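Local coordinates for tellurite resistance protein of COG3793 (Nostoc punctiforme, PDB 2OU3) that is probably linked to tellurite resistance as a TerB-family protein, and binds zinc and indole-3-carbaldehyde in the crystal, at residues 12-17 and 22-27; 18-23 and 94-99; 56-61 and 66-71. All blocks are in the same frame, centred on the assembly; numbering follows the deposited sequence.

Contact 1 (12-17 and 22-27); sequences WIINWF and QIPTNE. With I3A (1H-indole-3-carbaldehyde), chain E.
Ile14 and Pro24 meet tip to tip across the turn that joins helix 4-18 to helix 26-41. Ile14 sits on the first helix and Pro24 on the loop just ahead of the second. CD1 of Ile14 lies 3.8 Å from CD of Pro24. The other methyl, CG2, is just as near, also at 3.8 Å from Pro24 CD. CD of the proline therefore rests against both branches of the isoleucine. The torsions explain the fork. CG2 stands anti to the backbone N, while CG1 lies beside that N (chi1 -77°) and carries CD1 round to the proline. CG2 also packs at 3.8 Å from the carbonyl O of Gln22, a van der Waals contact. The Gln22 side chain starts out away from the helix.

Pro24 has a second neighbour around the ring. Its CG is 3.5 Å from the aldehyde O of the bound 1H-indole-3-carbaldehyde, and its CB is 3.6 Å from the same O. One proline ring touches both, CD meeting the isoleucine and CB and CG the ligand. These are van der Waals contacts, the Ile14–Pro24 pair being wholly apolar.

Polar bonds around the turn fix its shape. Asn15 ND2 bonds to the carbonyl O of Phe20, inside the connecting loop. Thr25 is the N-cap of helix 26-41, with OG1 accepting from the backbone N of Asp28. Tyr161 of the second subunit packs on Pro24, and its OH bonds to the backbone N of Thr25.

The arrangement is a short loop between two helices, closed by one apolar pair. Its proline, followed directly by a threonine N-cap, forms part of the wall of the indole-carbaldehyde pocket.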
loop_
_atom_site.group_PDB
_atom_site.type_symbol
_atom_site.label_atom_id
_atom_site.label_comp_id
_atom_site.label_asym_id
_atom_site.label_seq_id
_atom_site.Cartn_x
_atom_site.Cartn_y
_atom_site.Cartn_z
ATOM N N TRP A 12 5.537 -8.357 1.746
ATOM C CA TRP A 12 4.750 -7.915 0.603
ATOM C C TRP A 12 4.600 -6.411 0.651
ATOM O O TRP A 12 4.873 -5.725 -0.330
ATOM C CB TRP A 12 3.360 -8.585 0.570
ATOM C CG TRP A 12 2.572 -8.254 -0.683
ATOM C CD1 TRP A 12 2.481 -9.017 -1.782
ATOM C CD2 TRP A 12 1.801 -7.094 -0.944
ATOM N NE1 TRP A 12 1.710 -8.418 -2.727
ATOM C CE2 TRP A 12 1.290 -7.221 -2.254
ATOM C CE3 TRP A 12 1.492 -5.961 -0.217
ATOM C CZ2 TRP A 12 0.464 -6.269 -2.835
ATOM C CZ3 TRP A 12 0.681 -5.020 -0.783
ATOM C CH2 TRP A 12 0.209 -5.157 -2.098
ATOM N N ILE A 13 4.189 -5.881 1.802
ATOM C CA ILE A 13 3.930 -4.457 1.918
ATOM C C ILE A 13 5.215 -3.619 1.851
ATOM O O ILE A 13 5.232 -2.516 1.279
ATOM C CB ILE A 13 3.095 -4.162 3.208
ATOM C CG1 ILE A 13 2.311 -2.860 3.064
ATOM C CG2 ILE A 13 3.968 -4.169 4.469
ATOM C CD1 ILE A 13 1.615 -2.691 1.709
ATOM N N ILE A 14 6.295 -4.128 2.437
ATOM C CA ILE A 14 7.589 -3.447 2.344
ATOM C C ILE A 14 8.034 -3.416 0.895
ATOM O O ILE A 14 8.443 -2.364 0.377
ATOM C CB ILE A 14 8.641 -4.132 3.221
ATOM C CG1 ILE A 14 8.411 -3.761 4.662
ATOM C CG2 ILE A 14 10.033 -3.714 2.774
ATOM C CD1 ILE A 14 8.722 -2.247 4.989
ATOM N N ASN A 15 7.892 -4.543 0.205
ATOM C CA ASN A 15 8.212 -4.552 -1.235
ATOM C C ASN A 15 7.297 -3.610 -2.050
ATOM O O ASN A 15 7.747 -2.914 -2.977
ATOM C CB ASN A 15 8.196 -5.964 -1.799
ATOM C CG ASN A 15 8.549 -5.997 -3.258
ATOM O OD1 ASN A 15 7.663 -5.971 -4.128
ATOM N ND2 ASN A 15 9.841 -5.988 -3.550
ATOM N N TRP A 16 6.012 -3.593 -1.700
ATOM C CA TRP A 16 5.060 -2.784 -2.398
ATOM C C TRP A 16 5.453 -1.292 -2.356
ATOM O O TRP A 16 5.490 -0.619 -3.394
ATOM C CB TRP A 16 3.641 -2.984 -1.851
ATOM C CG TRP A 16 2.647 -2.088 -2.513
ATOM C CD1 TRP A 16 2.144 -0.891 -2.014
ATOM C CD2 TRP A 16 2.088 -2.229 -3.822
ATOM N NE1 TRP A 16 1.291 -0.333 -2.927
ATOM C CE2 TRP A 16 1.243 -1.122 -4.042
ATOM C CE3 TRP A 16 2.212 -3.185 -4.832
ATOM C CZ2 TRP A 16 0.541 -0.953 -5.233
ATOM C CZ3 TRP A 16 1.508 -3.022 -5.996
ATOM C CH2 TRP A 16 0.660 -1.930 -6.179
ATOM N N PHE A 17 5.728 -0.771 -1.169
ATOM C CA PHE A 17 5.963 0.664 -1.043
ATOM C C PHE A 17 7.405 1.064 -1.345
ATOM O O PHE A 17 7.654 2.187 -1.788
ATOM C CB PHE A 17 5.615 1.126 0.367
ATOM C CG PHE A 17 4.140 1.272 0.595
ATOM C CD1 PHE A 17 3.414 2.221 -0.101
ATOM C CD2 PHE A 17 3.479 0.478 1.518
ATOM C CE1 PHE A 17 2.054 2.387 0.125
ATOM C CE2 PHE A 17 2.097 0.644 1.744
ATOM C CZ PHE A 17 1.402 1.587 1.042
ATOM N N GLN A 22 13.837 -7.433 1.470
ATOM C CA GLN A 22 14.075 -7.881 2.839
ATOM C C GLN A 22 13.294 -6.916 3.724
ATOM O O GLN A 22 13.195 -5.763 3.353
ATOM C CB GLN A 22 15.572 -7.747 3.063
ATOM C CG GLN A 22 16.162 -8.325 4.286
ATOM C CD GLN A 22 17.661 -8.037 4.344
ATOM O OE1 GLN A 22 18.302 -7.792 3.308
ATOM N NE2 GLN A 22 18.225 -8.055 5.553
ATOM N N ILE A 23 12.741 -7.384 4.851
ATOM C CA ILE A 23 12.027 -6.522 5.792
ATOM C C ILE A 23 13.111 -5.778 6.587
ATOM O O ILE A 23 14.001 -6.446 7.123
ATOM C CB ILE A 23 11.167 -7.339 6.761
ATOM C CG1 ILE A 23 10.127 -8.165 5.998
ATOM C CG2 ILE A 23 10.446 -6.395 7.739
ATOM C CD1 ILE A 23 9.397 -9.235 6.819
ATOM N N PRO A 24 13.055 -4.426 6.656
ATOM C CA PRO A 24 14.017 -3.709 7.511
ATOM C C PRO A 24 13.890 -4.112 8.980
ATOM O O PRO A 24 12.792 -4.493 9.446
ATOM C CB PRO A 24 13.626 -2.221 7.331
ATOM C CG PRO A 24 12.961 -2.192 5.987
ATOM C CD PRO A 24 12.166 -3.475 5.949
ATOM N N THR A 25 14.997 -3.991 9.707
ATOM C CA THR A 25 14.986 -4.215 11.143
ATOM C C THR A 25 14.025 -3.224 11.768
ATOM O O THR A 25 13.784 -2.134 11.202
ATOM C CB THR A 25 16.391 -4.038 11.744
ATOM O OG1 THR A 25 16.840 -2.723 11.475
ATOM C CG2 THR A 25 17.394 -5.076 11.147
ATOM N N ASN A 26 13.477 -3.580 12.921
ATOM C CA ASN A 26 12.658 -2.604 13.662
ATOM C C ASN A 26 13.412 -1.331 13.966
ATOM O O ASN A 26 12.825 -0.232 13.918
ATOM C CB ASN A 26 12.121 -3.171 14.959
ATOM C CG ASN A 26 11.059 -4.211 14.720
ATOM O OD1 ASN A 26 10.076 -3.964 14.046
ATOM N ND2 ASN A 26 11.271 -5.390 15.257
ATOM N N GLU A 27 14.698 -1.464 14.281
ATOM C CA GLU A 27 15.558 -0.318 14.537
ATOM C C GLU A 27 15.597 0.643 13.330
ATOM O O GLU A 27 15.485 1.844 13.467
ATOM C CB GLU A 27 16.949 -0.822 14.890
ATOM C CG GLU A 27 17.019 -1.464 16.295
ATOM C CD GLU A 27 16.383 -2.868 16.403
ATOM O OE1 GLU A 27 16.358 -3.602 15.395
ATOM O OE2 GLU A 27 15.934 -3.238 17.522
HETATM O O I3A E . 11.464 0.625 7.431
HETATM C "C3'" I3A E . 10.921 1.178 6.477
HETATM C C3 I3A E . 11.797 1.846 5.484
HETATM C C2 I3A E . 11.340 2.444 4.341
HETATM N N I3A E . 12.434 2.929 3.661
HETATM C C8 I3A E . 13.581 2.668 4.321
HETATM C C9 I3A E . 13.258 1.939 5.555
HETATM C C4 I3A E . 14.269 1.502 6.425
HETATM C C5 I3A E . 15.573 1.809 6.118
HETATM C C6 I3A E . 15.908 2.499 4.941
HETATM C C7 I3A E . 14.917 2.911 4.065
#

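Contact 2 (18-23 and 94-99). With I3A (1H-indole-3-carbaldehyde), chain E.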
loop_
_atom_site.group_PDB
_atom_site.type_symbol
_atom_site.label_atom_id
_atom_site.label_comp_id
_atom_site.label_asym_id
_atom_site.label_seq_id
_atom_site.Cartn_x
_atom_site.Cartn_y
_atom_site.Cartn_z
ATOM N N PHE A 18 8.355 0.202 -1.023
ATOM C CA PHE A 18 9.769 0.617 -1.095
ATOM C C PHE A 18 10.631 -0.158 -2.088
ATOM O O PHE A 18 11.761 0.267 -2.358
ATOM C CB PHE A 18 10.403 0.596 0.290
ATOM C CG PHE A 18 9.601 1.351 1.314
ATOM C CD1 PHE A 18 9.535 2.727 1.269
ATOM C CD2 PHE A 18 8.791 0.666 2.221
ATOM C CE1 PHE A 18 8.750 3.427 2.165
ATOM C CE2 PHE A 18 8.008 1.353 3.159
ATOM C CZ PHE A 18 7.963 2.729 3.107
ATOM N N GLY A 19 10.123 -1.274 -2.618
ATOM C CA GLY A 19 10.870 -2.101 -3.568
ATOM C C GLY A 19 11.853 -3.076 -2.943
ATOM O O GLY A 19 12.599 -3.788 -3.654
ATOM N N PHE A 20 11.878 -3.120 -1.609
ATOM C CA PHE A 20 12.871 -3.861 -0.865
ATOM C C PHE A 20 12.579 -5.346 -0.940
ATOM O O PHE A 20 11.439 -5.741 -0.988
ATOM C CB PHE A 20 12.836 -3.437 0.616
ATOM C CG PHE A 20 13.261 -1.998 0.887
ATOM C CD1 PHE A 20 13.908 -1.215 -0.065
ATOM C CD2 PHE A 20 13.011 -1.434 2.148
ATOM C CE1 PHE A 20 14.295 0.113 0.214
ATOM C CE2 PHE A 20 13.420 -0.134 2.438
ATOM C CZ PHE A 20 14.060 0.637 1.482
ATOM N N ASN A 21 13.627 -6.162 -0.985
ATOM C CA ASN A 21 13.469 -7.627 -0.943
ATOM C C ASN A 21 13.683 -8.268 0.432
ATOM O O ASN A 21 13.625 -9.503 0.557
ATOM C CB ASN A 21 14.411 -8.267 -1.964
ATOM C CG ASN A 21 14.055 -7.906 -3.383
ATOM O OD1 ASN A 21 14.928 -7.577 -4.172
ATOM N ND2 ASN A 21 12.776 -7.971 -3.715
ATOM N N GLN A 22 13.837 -7.433 1.470
ATOM C CA GLN A 22 14.075 -7.881 2.839
ATOM C C GLN A 22 13.294 -6.916 3.724
ATOM O O GLN A 22 13.195 -5.763 3.353
ATOM C CB GLN A 22 15.572 -7.747 3.063
ATOM C CG GLN A 22 16.162 -8.325 4.286
ATOM C CD GLN A 22 17.661 -8.037 4.344
ATOM O OE1 GLN A 22 18.302 -7.792 3.308
ATOM N NE2 GLN A 22 18.225 -8.055 5.553
ATOM N N ILE A 23 12.741 -7.384 4.851
ATOM C CA ILE A 23 12.027 -6.522 5.792
ATOM C C ILE A 23 13.111 -5.778 6.587
ATOM O O ILE A 23 14.001 -6.446 7.123
ATOM C CB ILE A 23 11.167 -7.339 6.761
ATOM C CG1 ILE A 23 10.127 -8.165 5.998
ATOM C CG2 ILE A 23 10.446 -6.395 7.739
ATOM C CD1 ILE A 23 9.397 -9.235 6.819
ATOM N N GLN A 94 17.514 9.093 1.526
ATOM C CA GLN A 94 17.183 10.528 1.529
ATOM C C GLN A 94 15.932 10.867 0.722
ATOM O O GLN A 94 15.078 11.594 1.201
ATOM C CB GLN A 94 18.366 11.371 1.050
ATOM C CG GLN A 94 19.550 11.457 2.055
ATOM C CD GLN A 94 20.512 10.284 1.978
ATOM O OE1 GLN A 94 20.275 9.294 1.270
ATOM N NE2 GLN A 94 21.604 10.384 2.728
ATOM N N ARG A 95 15.825 10.352 -0.506
ATOM C CA ARG A 95 14.675 10.686 -1.357
ATOM C C ARG A 95 13.395 10.033 -0.832
ATOM O O ARG A 95 12.316 10.601 -0.886
ATOM C CB ARG A 95 14.907 10.260 -2.790
ATOM C CG ARG A 95 16.080 10.979 -3.455
ATOM C CD ARG A 95 16.227 10.499 -4.883
ATOM N NE ARG A 95 17.426 11.028 -5.507
ATOM C CZ ARG A 95 17.679 10.954 -6.808
ATOM N NH1 ARG A 95 16.838 10.368 -7.648
ATOM N NH2 ARG A 95 18.774 11.480 -7.267
ATOM N N ASP A 96 13.560 8.825 -0.324
ATOM C CA ASP A 96 12.499 8.030 0.252
ATOM C C ASP A 96 11.931 8.774 1.482
ATOM O O ASP A 96 10.729 8.945 1.626
ATOM C CB ASP A 96 13.140 6.677 0.571
ATOM C CG ASP A 96 12.189 5.640 1.168
ATOM O OD1 ASP A 96 10.989 5.918 1.422
ATOM O OD2 ASP A 96 12.710 4.494 1.331
ATOM N N ILE A 97 12.817 9.242 2.353
ATOM C CA ILE A 97 12.412 9.976 3.523
ATOM C C ILE A 97 11.587 11.216 3.084
ATOM O O ILE A 97 10.541 11.518 3.659
ATOM C CB ILE A 97 13.672 10.466 4.351
ATOM C CG1 ILE A 97 14.368 9.295 5.089
ATOM C CG2 ILE A 97 13.282 11.594 5.337
ATOM C CD1 ILE A 97 15.868 9.563 5.456
ATOM N N LEU A 98 12.103 11.942 2.098
ATOM C CA LEU A 98 11.463 13.210 1.645
ATOM C C LEU A 98 10.065 12.967 1.136
ATOM O O LEU A 98 9.138 13.694 1.477
ATOM C CB LEU A 98 12.307 13.872 0.564
ATOM C CG LEU A 98 11.987 15.366 0.414
ATOM C CD1 LEU A 98 12.695 16.013 1.616
ATOM C CD2 LEU A 98 12.472 16.001 -0.872
ATOM N N LEU A 99 9.907 11.925 0.310
ATOM C CA LEU A 99 8.630 11.570 -0.248
ATOM C C LEU A 99 7.620 11.209 0.823
ATOM O O LEU A 99 6.495 11.659 0.787
ATOM C CB LEU A 99 8.768 10.441 -1.293
ATOM C CG LEU A 99 7.434 10.005 -1.931
ATOM C CD1 LEU A 99 6.742 11.149 -2.678
ATOM C CD2 LEU A 99 7.619 8.767 -2.841
HETATM O O I3A E . 11.464 0.625 7.431
HETATM C "C3'" I3A E . 10.921 1.178 6.477
HETATM C C3 I3A E . 11.797 1.846 5.484
HETATM C C2 I3A E . 11.340 2.444 4.341
HETATM N N I3A E . 12.434 2.929 3.661
HETATM C C8 I3A E . 13.581 2.668 4.321
HETATM C C9 I3A E . 13.258 1.939 5.555
HETATM C C4 I3A E . 14.269 1.502 6.425
HETATM C C5 I3A E . 15.573 1.809 6.118
HETATM C C6 I3A E . 15.908 2.499 4.941
HETATM C C7 I3A E . 14.917 2.911 4.065
#
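Asp96 is the residue most covered here, and it meets the rings of Phe18 and Phe20. The Asp96 and Phe18 side chains cross at about a right angle, while ring and carboxylate planes are 35° apart. OD1 sits at the edge of the Phe18 ring, near its plane, 3.4 Å from CE1. Phe20 is covered less: its CZ is 4.1 Å from Asp96 OD2 and approaches obliquely.

The bound indole-carbaldehyde joins the three. Its N donates a nearly straight bond to Asp96 OD2, 2.8 Å long with an angle of 165° at the hydrogen. Asp96 holds CG anti to its own N (chi1 -179°), which extends the carboxylate to the ligand. C2 of the indole lies 3.3 Å above the plane of Phe18, over the ring centre. Phe20 presents an edge instead, with CE2 3.4 Å from indole C8. Phe18 thus takes C2 of the indole on its face, whereas Phe20 points its own edge at the ligand.

The buried carboxylate is well satisfied. OD1 is bonded to Tyr32 OH, and OD2 also to Tyr155 OH of the second subunit.

Phe18 ends helix 4-18, and Phe20 follows in the loop leading to helix 26-41. Asp96 belongs to helix 94-106, which packs on helices 26-41 and 130-154 through Ile97, Leu98 and Leu99.

Contact 3 (56-61 and 66-71); sequences GFCASW and WVIEDL. With I3A (1H-indole-3-carbaldehyde), chain E.
Cys58 and Ile68 form the heart of this contact, with SG of Cys58 3.6 Å from CD1 of Ile68. The same sulfur touches two more side chains. It is 3.9 Å from CG1 of Val67 and 3.8 Å from CD1 of Leu71. One thiol thus settles among three branched aliphatic residues of helix 65-73. It gets there because SG is anti to the backbone N (chi1 -180°), which extends it toward helix 65-73. Ile68 CD1 also lies against the next residue, 3.6 Å from the backbone N of Ala59, and it brushes the Ala59 methyl.

The two helices run nearly antiparallel, at 167° between segments 56-60 and 66-71. Their axes approach to 10.1 Å. Met33 of helix 26-41 packs on both Cys58 and Leu71, and Val63 of the connecting loop packs on Cys58 and Ile68. Leu8 of the second subunit lies on Ile68.

Behind the cysteine, the chain continues to Trp61. The alpha carbon of Cys58 lies over the centre of one face of the Trp61 ring. The aldehyde carbon C3' of the bound indole-carbaldehyde lies over the opposite face, 3.3 Å from CZ3. CZ2 of Trp61 stands over the centre of the Phe57 ring. Ser60 OG donates to Phe57 O at 2.7 Å, bonding its hydroxyl back to the preceding residues.

The side-chain contacts between the helices are apolar: sulfur and methyl groups in van der Waals contact, with no charge or polar side chain between them. Such an interface probably rests on close fit and burial from water. It joins the hairpin of helices 48-60 and 65-73, and Trp61 beside it supplies the aromatic face against which the aldehyde rests.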
loop_
_atom_site.group_PDB
_atom_site.type_symbol
_atom_site.label_atom_id
_atom_site.label_comp_id
_atom_site.label_asym_id
_atom_site.label_seq_id
_atom_site.Cartn_x
_atom_site.Cartn_y
_atom_site.Cartn_z
ATOM N N GLY A 56 0.353 5.383 11.395
ATOM C CA GLY A 56 -0.455 4.355 10.729
ATOM C C GLY A 56 0.311 3.709 9.576
ATOM O O GLY A 56 0.255 2.494 9.366
ATOM N N PHE A 57 1.040 4.528 8.828
ATOM C CA PHE A 57 1.857 4.059 7.714
ATOM C C PHE A 57 2.918 3.123 8.279
ATOM O O PHE A 57 3.051 2.003 7.833
ATOM C CB PHE A 57 2.448 5.285 7.023
ATOM C CG PHE A 57 3.311 4.997 5.842
ATOM C CD1 PHE A 57 3.005 3.989 4.941
ATOM C CD2 PHE A 57 4.405 5.826 5.599
ATOM C CE1 PHE A 57 3.799 3.771 3.827
ATOM C CE2 PHE A 57 5.218 5.602 4.485
ATOM C CZ PHE A 57 4.918 4.590 3.617
ATOM N N CYS A 58 3.564 3.538 9.375
ATOM C CA CYS A 58 4.608 2.739 9.982
ATOM C C CYS A 58 4.037 1.430 10.543
ATOM O O CYS A 58 4.577 0.346 10.309
ATOM C CB CYS A 58 5.350 3.543 11.055
ATOM S SG CYS A 58 6.687 2.637 11.872
ATOM N N ALA A 59 2.903 1.514 11.231
ATOM C CA ALA A 59 2.266 0.311 11.802
ATOM C C ALA A 59 1.916 -0.716 10.741
ATOM O O ALA A 59 2.018 -1.930 11.011
ATOM C CB ALA A 59 1.010 0.680 12.595
ATOM N N SER A 60 1.503 -0.245 9.554
ATOM C CA SER A 60 1.073 -1.137 8.488
ATOM C C SER A 60 2.178 -2.069 8.084
ATOM O O SER A 60 1.880 -3.118 7.555
ATOM C CB SER A 60 0.576 -0.384 7.252
ATOM O OG SER A 60 1.637 0.179 6.530
ATOM N N TRP A 61 3.450 -1.697 8.261
ATOM C CA TRP A 61 4.558 -2.588 7.849
ATOM C C TRP A 61 4.735 -3.770 8.792
ATOM O O TRP A 61 5.563 -4.650 8.550
ATOM C CB TRP A 61 5.911 -1.892 7.773
ATOM C CG TRP A 61 5.853 -0.539 7.150
ATOM C CD1 TRP A 61 4.991 -0.130 6.189
ATOM C CD2 TRP A 61 6.680 0.587 7.460
ATOM N NE1 TRP A 61 5.221 1.189 5.880
ATOM C CE2 TRP A 61 6.266 1.645 6.636
ATOM C CE3 TRP A 61 7.752 0.799 8.344
ATOM C CZ2 TRP A 61 6.860 2.908 6.689
ATOM C CZ3 TRP A 61 8.331 2.036 8.392
ATOM C CH2 TRP A 61 7.885 3.082 7.572
ATOM N N TRP A 66 6.920 -1.823 20.135
ATOM C CA TRP A 66 7.810 -0.814 20.685
ATOM C C TRP A 66 8.051 0.356 19.724
ATOM O O TRP A 66 8.224 1.492 20.168
ATOM C CB TRP A 66 9.155 -1.391 21.177
ATOM C CG TRP A 66 10.221 -1.703 20.128
ATOM C CD1 TRP A 66 10.561 -2.948 19.656
ATOM C CD2 TRP A 66 11.144 -0.783 19.516
ATOM N NE1 TRP A 66 11.595 -2.845 18.769
ATOM C CE2 TRP A 66 11.977 -1.533 18.663
ATOM C CE3 TRP A 66 11.330 0.601 19.592
ATOM C CZ2 TRP A 66 12.965 -0.950 17.890
ATOM C CZ3 TRP A 66 12.326 1.187 18.831
ATOM C CH2 TRP A 66 13.129 0.413 17.988
ATOM N N VAL A 67 8.128 0.077 18.418
ATOM C CA VAL A 67 8.455 1.109 17.464
ATOM C C VAL A 67 7.381 2.185 17.482
ATOM O O VAL A 67 7.680 3.367 17.508
ATOM C CB VAL A 67 8.637 0.537 16.046
ATOM C CG1 VAL A 67 8.891 1.682 14.949
ATOM C CG2 VAL A 67 9.766 -0.478 16.037
ATOM N N ILE A 68 6.120 1.769 17.474
ATOM C CA ILE A 68 5.004 2.720 17.472
ATOM C C ILE A 68 4.856 3.431 18.818
ATOM O O ILE A 68 4.678 4.660 18.876
ATOM C CB ILE A 68 3.661 2.028 17.062
ATOM C CG1 ILE A 68 3.803 1.364 15.695
ATOM C CG2 ILE A 68 2.508 3.045 17.063
ATOM C CD1 ILE A 68 4.250 2.273 14.529
ATOM N N GLU A 69 4.960 2.688 19.907
ATOM C CA GLU A 69 4.879 3.321 21.222
ATOM C C GLU A 69 5.950 4.404 21.400
ATOM O O GLU A 69 5.702 5.498 21.917
ATOM C CB GLU A 69 5.032 2.282 22.308
ATOM C CG GLU A 69 3.875 1.303 22.318
ATOM C CD GLU A 69 2.559 1.923 22.785
ATOM O OE1 GLU A 69 2.517 3.115 23.190
ATOM O OE2 GLU A 69 1.550 1.191 22.718
ATOM N N ASP A 70 7.146 4.098 20.919
ATOM C CA ASP A 70 8.280 5.029 21.020
ATOM C C ASP A 70 8.128 6.245 20.059
ATOM O O ASP A 70 8.514 7.371 20.410
ATOM C CB ASP A 70 9.580 4.250 20.788
ATOM C CG ASP A 70 10.809 5.091 20.885
ATOM O OD1 ASP A 70 11.264 5.318 22.012
ATOM O OD2 ASP A 70 11.356 5.448 19.826
ATOM N N LEU A 71 7.544 6.045 18.885
ATOM C CA LEU A 71 7.208 7.178 18.000
ATOM C C LEU A 71 6.141 8.087 18.608
ATOM O O LEU A 71 6.178 9.305 18.411
ATOM C CB LEU A 71 6.740 6.695 16.609
ATOM C CG LEU A 71 7.775 6.085 15.669
ATOM C CD1 LEU A 71 7.137 5.477 14.399
ATOM C CD2 LEU A 71 8.819 7.109 15.312
HETATM O O I3A E . 11.464 0.625 7.431
HETATM C "C3'" I3A E . 10.921 1.178 6.477
HETATM C C3 I3A E . 11.797 1.846 5.484
HETATM C C2 I3A E . 11.340 2.444 4.341
HETATM N N I3A E . 12.434 2.929 3.661
HETATM C C8 I3A E . 13.581 2.668 4.321
HETATM C C9 I3A E . 13.258 1.939 5.555
HETATM C C4 I3A E . 14.269 1.502 6.425
HETATM C C5 I3A E . 15.573 1.809 6.118
HETATM C C6 I3A E . 15.908 2.499 4.941
HETATM C C7 I3A E . 14.917 2.911 4.065
#

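All three contacts touch one indole-carbaldehyde, each contributing at least one pocket residue. Contacts 1 and 2 have centres about 9 Å apart and share Gln22 and Ile23. The centre of contact 3 is about 13 Å from that of contact 1 and about 16 Å from that of contact 2. Contact 1 closes a short turn between helices 4-18 and 26-41. Contact 3 follows it in the chain, on helices 48-60 and 65-73. Contact 2 spans the longest interval and brings in helix 94-106, so contact 3 is nested inside its loop. Phe18 packs on Phe57 and Trp61, tying contacts 2 and 3. All three also touch the second subunit, consistent with a pocket beside the subunit interface.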